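Local coordinates for uncharacterized protein (Legionella pneumophila subsp. pneumophila str. Philadelphia 1, PDB 4RXV) that is of unknown biochemical function; this N-terminal fragment carries a RavJ-type peptidase domain of clan CA, which suggests a papain-like fold and possibly cysteine-peptidase-like chemistry, at residues Ser149-Pro152 and Gln157-Ala160; Ile187-Phe192 and Ser197-Thr202. All coordinates share one frame; numbering follows the deposited sequence.

Contact 1: Ser149-Pro152 and Gln157-Ala160; sequences SRLP and QLTA
Pro-152 and Leu-158 meet at about a right angle, and this pair carries most of a contact that is mainly apolar and has no hydrogen bonds across it. The proline ring turns its CD atom to Leu-158 CD1 at 3.8 Å, while its CG lies 3.7 Å from Leu-158 CA and so reaches the backbone as well. Leu-158 has CG anti to the backbone N (chi1 178°), which puts the branch point on this side; chi2, at 66°, then sets CD1 against the proline ring and near Leu-151. There the touch is between branch ends: Leu-151 CD2 stands 4.2 Å from Leu-158 CD1, a looser meeting than the proline makes.

The polar atom that comes in is a carbonyl: Pro-152 CG rests 3.5 Å from Gln-157 O. The amide of Gln-157 points elsewhere, with NE2 bonded to Tyr-137 OH, and Leu-151 N bonds to Gln-206 OE1.

Both segments belong to the long loop between strands 136-146 and 168-170, folded back over the antiparallel sheet. Leu-151 and Leu-158 each press on Leu-143 of strand 136-146 and Val-203 of strand 202-206, and on strand 123-133 they settle against Ala-126 and Ile-128 respectively.

Contact 2: Ile187-Phe192 and Ser197-Thr202; sequences IPKEQF and SLFPAT
Lys-189 O is gripped twice: Phe-192 N bonds to it at 3.1 Å, closing the short 3-10 turn 189-191, and Asn-195 ND2 bonds to it from the loop leading on to Leu-198. With Gln-191 N bonded to Pro-188 O at 2.9 Å, the turn is held firmly, and it presents Lys-189 and Phe-192 to the second segment. Leu-198 receives both with its two methyl branches. Leu-198 CD2 lies 4.0 Å from Lys-189 CB; Leu-198 CD1 approaches Phe-192 CE2 obliquely at 4.3 Å.

In this presumed papain-like domain, the contact packs on strands 168-170 and 136-146 of the antiparallel sheet: Phe-192 and Leu-198 both touch Ile-169 and Ile-141, and strand 202-206 begins at the second segment's last residue, Thr-202. Leu-198 O is anchored to Ser-130 OG of strand 123-133.

Farther out, the lysine chain passes the rim of Phe-199, with Lys-189 CD near the ring plane and 4.3 Å from Phe-199 CE2. One face of that ring is taken by Leu-198, whose CG sits 3.7 Å above the plane over the centre. Lys-189 then bends at its last torsion (chi4 -58°). This turns Lys-189 NZ back to a salt bridge with Glu-190 OE2 at 2.9 Å; the ammonium comes in on the syn side, 34° out of the carboxylate plane.

Contact 1 closes along the chain before contact 2 opens, yet their centres lie only about 12 Å apart and the two touch. The join runs between 157-160 and 197-202: Leu-158 N probably bonds to Ala-201 O at 2.8 Å, and Leu-158 O lies against Phe-199 CD1 at 3.5 Å. Beside this, Gln-157 NE2 packs 3.5 Å from Pro-200 CB, next to the cis peptide bond that precedes the proline. Leu-158 and Leu-198 also share Ile-128 of strand 123-133 as a neighbour, so the two loops cover adjoining parts of the sheet. Both contacts lie in the peptidase-like part of the protein; their relation to any active site remains open.

Contact 1: Ser149-Pro152 and Gln157-Ala160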
loop_
_atom_site.group_PDB
_atom_site.type_symbol
_atom_site.label_atom_id
_atom_site.label_comp_id
_atom_site.label_asym_id
_atom_site.label_seq_id
_atom_site.Cartn_x
_atom_site.Cartn_y
_atom_site.Cartn_z
ATOM N N SER A 149 16.226 12.937 1.603
ATOM C CA SER A 149 15.146 13.586 0.859
ATOM C C SER A 149 14.120 14.282 1.756
ATOM O O SER A 149 13.773 13.782 2.819
ATOM C CB SER A 149 14.409 12.560 -0.008
ATOM O OG SER A 149 15.299 11.834 -0.836
ATOM N N ARG A 150 13.625 15.433 1.308
ATOM C CA ARG A 150 12.478 16.070 1.941
ATOM C C ARG A 150 11.499 16.423 0.844
ATOM O O ARG A 150 11.810 17.209 -0.060
ATOM C CB ARG A 150 12.878 17.335 2.690
ATOM N N LEU A 151 10.324 15.838 0.911
ATOM C CA LEU A 151 9.334 16.084 -0.091
ATOM C C LEU A 151 8.611 17.354 0.287
ATOM O O LEU A 151 8.630 17.762 1.447
ATOM C CB LEU A 151 8.358 14.913 -0.138
ATOM C CG LEU A 151 9.012 13.565 -0.455
ATOM C CD1 LEU A 151 7.963 12.473 -0.406
ATOM C CD2 LEU A 151 9.724 13.581 -1.799
ATOM N N PRO A 152 7.941 17.970 -0.677
ATOM C CA PRO A 152 7.115 19.134 -0.354
ATOM C C PRO A 152 6.032 18.795 0.646
ATOM O O PRO A 152 5.478 17.698 0.607
ATOM C CB PRO A 152 6.512 19.521 -1.709
ATOM C CG PRO A 152 6.643 18.309 -2.558
ATOM C CD PRO A 152 7.833 17.567 -2.087
ATOM N N GLN A 157 2.389 20.948 -3.836
ATOM C CA GLN A 157 2.209 19.640 -4.450
ATOM C C GLN A 157 3.536 18.981 -4.794
ATOM O O GLN A 157 4.549 19.643 -5.081
ATOM C CB GLN A 157 1.365 19.769 -5.709
ATOM C CG GLN A 157 -0.094 20.024 -5.435
ATOM C CD GLN A 157 -0.865 20.222 -6.718
ATOM O OE1 GLN A 157 -0.410 20.928 -7.620
ATOM N NE2 GLN A 157 -2.030 19.590 -6.818
ATOM N N LEU A 158 3.501 17.656 -4.755
ATOM C CA LEU A 158 4.561 16.825 -5.258
ATOM C C LEU A 158 4.363 16.659 -6.765
ATOM O O LEU A 158 3.296 16.233 -7.229
ATOM C CB LEU A 158 4.530 15.485 -4.538
ATOM C CG LEU A 158 5.562 14.446 -4.983
ATOM C CD1 LEU A 158 6.974 14.867 -4.662
ATOM C CD2 LEU A 158 5.277 13.107 -4.333
ATOM N N THR A 159 5.398 17.012 -7.519
ATOM C CA THR A 159 5.443 16.878 -8.969
ATOM C C THR A 159 6.779 16.244 -9.352
ATOM O O THR A 159 7.660 16.092 -8.510
ATOM C CB THR A 159 5.342 18.230 -9.627
ATOM O OG1 THR A 159 6.423 19.020 -9.152
ATOM C CG2 THR A 159 4.029 18.899 -9.269
ATOM N N ALA A 160 6.941 15.912 -10.626
ATOM C CA ALA A 160 8.116 15.187 -11.071
ATOM C C ALA A 160 9.411 15.926 -10.753
ATOM O O ALA A 160 10.428 15.296 -10.451
ATOM C CB ALA A 160 8.021 14.900 -12.559
#

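Contact 2: Ile187-Phe192 and Ser197-Thr202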
loop_
_atom_site.group_PDB
_atom_site.type_symbol
_atom_site.label_atom_id
_atom_site.label_comp_id
_atom_site.label_asym_id
_atom_site.label_seq_id
_atom_site.Cartn_x
_atom_site.Cartn_y
_atom_site.Cartn_z
ATOM N N ILE A 187 9.109 -0.072 -7.167
ATOM C CA ILE A 187 9.573 0.122 -8.530
ATOM C C ILE A 187 9.668 1.607 -8.872
ATOM O O ILE A 187 8.994 2.446 -8.279
ATOM C CB ILE A 187 8.663 -0.631 -9.585
ATOM C CG1 ILE A 187 7.326 0.086 -9.961
ATOM C CG2 ILE A 187 8.421 -2.073 -9.168
ATOM C CD1 ILE A 187 6.362 0.327 -8.887
ATOM N N PRO A 188 10.527 1.952 -9.826
ATOM C CA PRO A 188 10.596 3.343 -10.274
ATOM C C PRO A 188 9.369 3.773 -11.050
ATOM O O PRO A 188 8.632 2.944 -11.592
ATOM C CB PRO A 188 11.844 3.377 -11.161
ATOM C CG PRO A 188 12.001 1.970 -11.617
ATOM C CD PRO A 188 11.472 1.087 -10.552
ATOM N N LYS A 189 9.155 5.084 -11.148
ATOM C CA LYS A 189 7.960 5.601 -11.797
ATOM C C LYS A 189 7.777 5.126 -13.226
ATOM O O LYS A 189 6.655 4.926 -13.651
ATOM C CB LYS A 189 7.925 7.129 -11.736
ATOM C CG LYS A 189 9.026 7.834 -12.492
ATOM C CD LYS A 189 8.873 9.346 -12.383
ATOM C CE LYS A 189 9.769 10.085 -13.366
ATOM N NZ LYS A 189 11.203 9.737 -13.181
ATOM N N GLU A 190 8.862 4.882 -13.948
ATOM C CA GLU A 190 8.734 4.418 -15.325
ATOM C C GLU A 190 8.055 3.064 -15.453
ATOM O O GLU A 190 7.510 2.754 -16.523
ATOM C CB GLU A 190 10.106 4.361 -15.984
ATOM C CG GLU A 190 10.717 5.714 -16.220
ATOM C CD GLU A 190 11.381 6.321 -14.991
ATOM O OE1 GLU A 190 11.649 5.612 -13.983
ATOM O OE2 GLU A 190 11.657 7.536 -15.057
ATOM N N GLN A 191 8.197 2.245 -14.392
ATOM C CA GLN A 191 7.619 0.891 -14.259
ATOM C C GLN A 191 6.186 0.905 -13.682
ATOM O O GLN A 191 5.503 -0.117 -13.747
ATOM C CB GLN A 191 8.504 -0.049 -13.368
ATOM C CG GLN A 191 9.762 -0.728 -14.038
ATOM C CD GLN A 191 10.659 -1.606 -13.087
ATOM O OE1 GLN A 191 11.878 -1.353 -12.995
ATOM N NE2 GLN A 191 10.074 -2.670 -12.442
ATOM N N PHE A 192 5.713 2.029 -13.131
ATOM C CA PHE A 192 4.500 2.031 -12.311
ATOM C C PHE A 192 3.227 1.981 -13.151
ATOM O O PHE A 192 3.073 2.747 -14.090
ATOM C CB PHE A 192 4.551 3.262 -11.397
ATOM C CG PHE A 192 3.294 3.499 -10.570
ATOM C CD1 PHE A 192 2.673 2.478 -9.860
ATOM C CD2 PHE A 192 2.775 4.772 -10.470
ATOM C CE1 PHE A 192 1.534 2.724 -9.121
ATOM C CE2 PHE A 192 1.643 5.019 -9.720
ATOM C CZ PHE A 192 1.037 4.008 -9.033
ATOM N N SER A 197 -1.034 9.164 -13.678
ATOM C CA SER A 197 -1.849 9.809 -12.663
ATOM C C SER A 197 -1.080 10.022 -11.369
ATOM O O SER A 197 -1.651 10.482 -10.390
ATOM C CB SER A 197 -3.088 8.978 -12.377
ATOM O OG SER A 197 -2.747 7.758 -11.776
ATOM N N LEU A 198 0.212 9.699 -11.368
ATOM C CA LEU A 198 1.040 9.820 -10.163
ATOM C C LEU A 198 1.096 11.258 -9.664
ATOM O O LEU A 198 0.882 11.525 -8.487
ATOM C CB LEU A 198 2.445 9.290 -10.469
ATOM C CG LEU A 198 3.512 9.393 -9.377
ATOM C CD1 LEU A 198 3.061 8.715 -8.115
ATOM C CD2 LEU A 198 4.808 8.798 -9.875
ATOM N N PHE A 199 1.362 12.180 -10.576
ATOM C CA PHE A 199 1.473 13.608 -10.255
ATOM C C PHE A 199 0.294 14.370 -10.860
ATOM O O PHE A 199 -0.180 14.010 -11.946
ATOM C CB PHE A 199 2.778 14.191 -10.804
ATOM C CG PHE A 199 4.000 13.464 -10.357
ATOM C CD1 PHE A 199 4.347 13.397 -9.028
ATOM C CD2 PHE A 199 4.790 12.808 -11.282
ATOM C CE1 PHE A 199 5.456 12.697 -8.627
ATOM C CE2 PHE A 199 5.908 12.122 -10.883
ATOM C CZ PHE A 199 6.252 12.078 -9.554
ATOM N N PRO A 200 -0.172 15.444 -10.194
ATOM C CA PRO A 200 0.324 15.982 -8.922
ATOM C C PRO A 200 -0.156 15.155 -7.739
ATOM O O PRO A 200 -1.191 14.475 -7.792
ATOM C CB PRO A 200 -0.300 17.374 -8.873
ATOM C CG PRO A 200 -1.568 17.211 -9.609
ATOM C CD PRO A 200 -1.240 16.288 -10.744
ATOM N N ALA A 201 0.605 15.235 -6.656
ATOM C CA ALA A 201 0.305 14.498 -5.440
ATOM C C ALA A 201 0.465 15.405 -4.238
ATOM O O ALA A 201 1.022 16.501 -4.351
ATOM C CB ALA A 201 1.219 13.260 -5.320
ATOM N N THR A 202 -0.025 14.960 -3.094
ATOM C CA THR A 202 0.123 15.665 -1.846
ATOM C C THR A 202 0.778 14.729 -0.834
ATOM O O THR A 202 0.452 13.559 -0.756
ATOM C CB THR A 202 -1.240 16.209 -1.341
ATOM O OG1 THR A 202 -1.008 17.019 -0.188
ATOM C CG2 THR A 202 -2.237 15.109 -1.019
#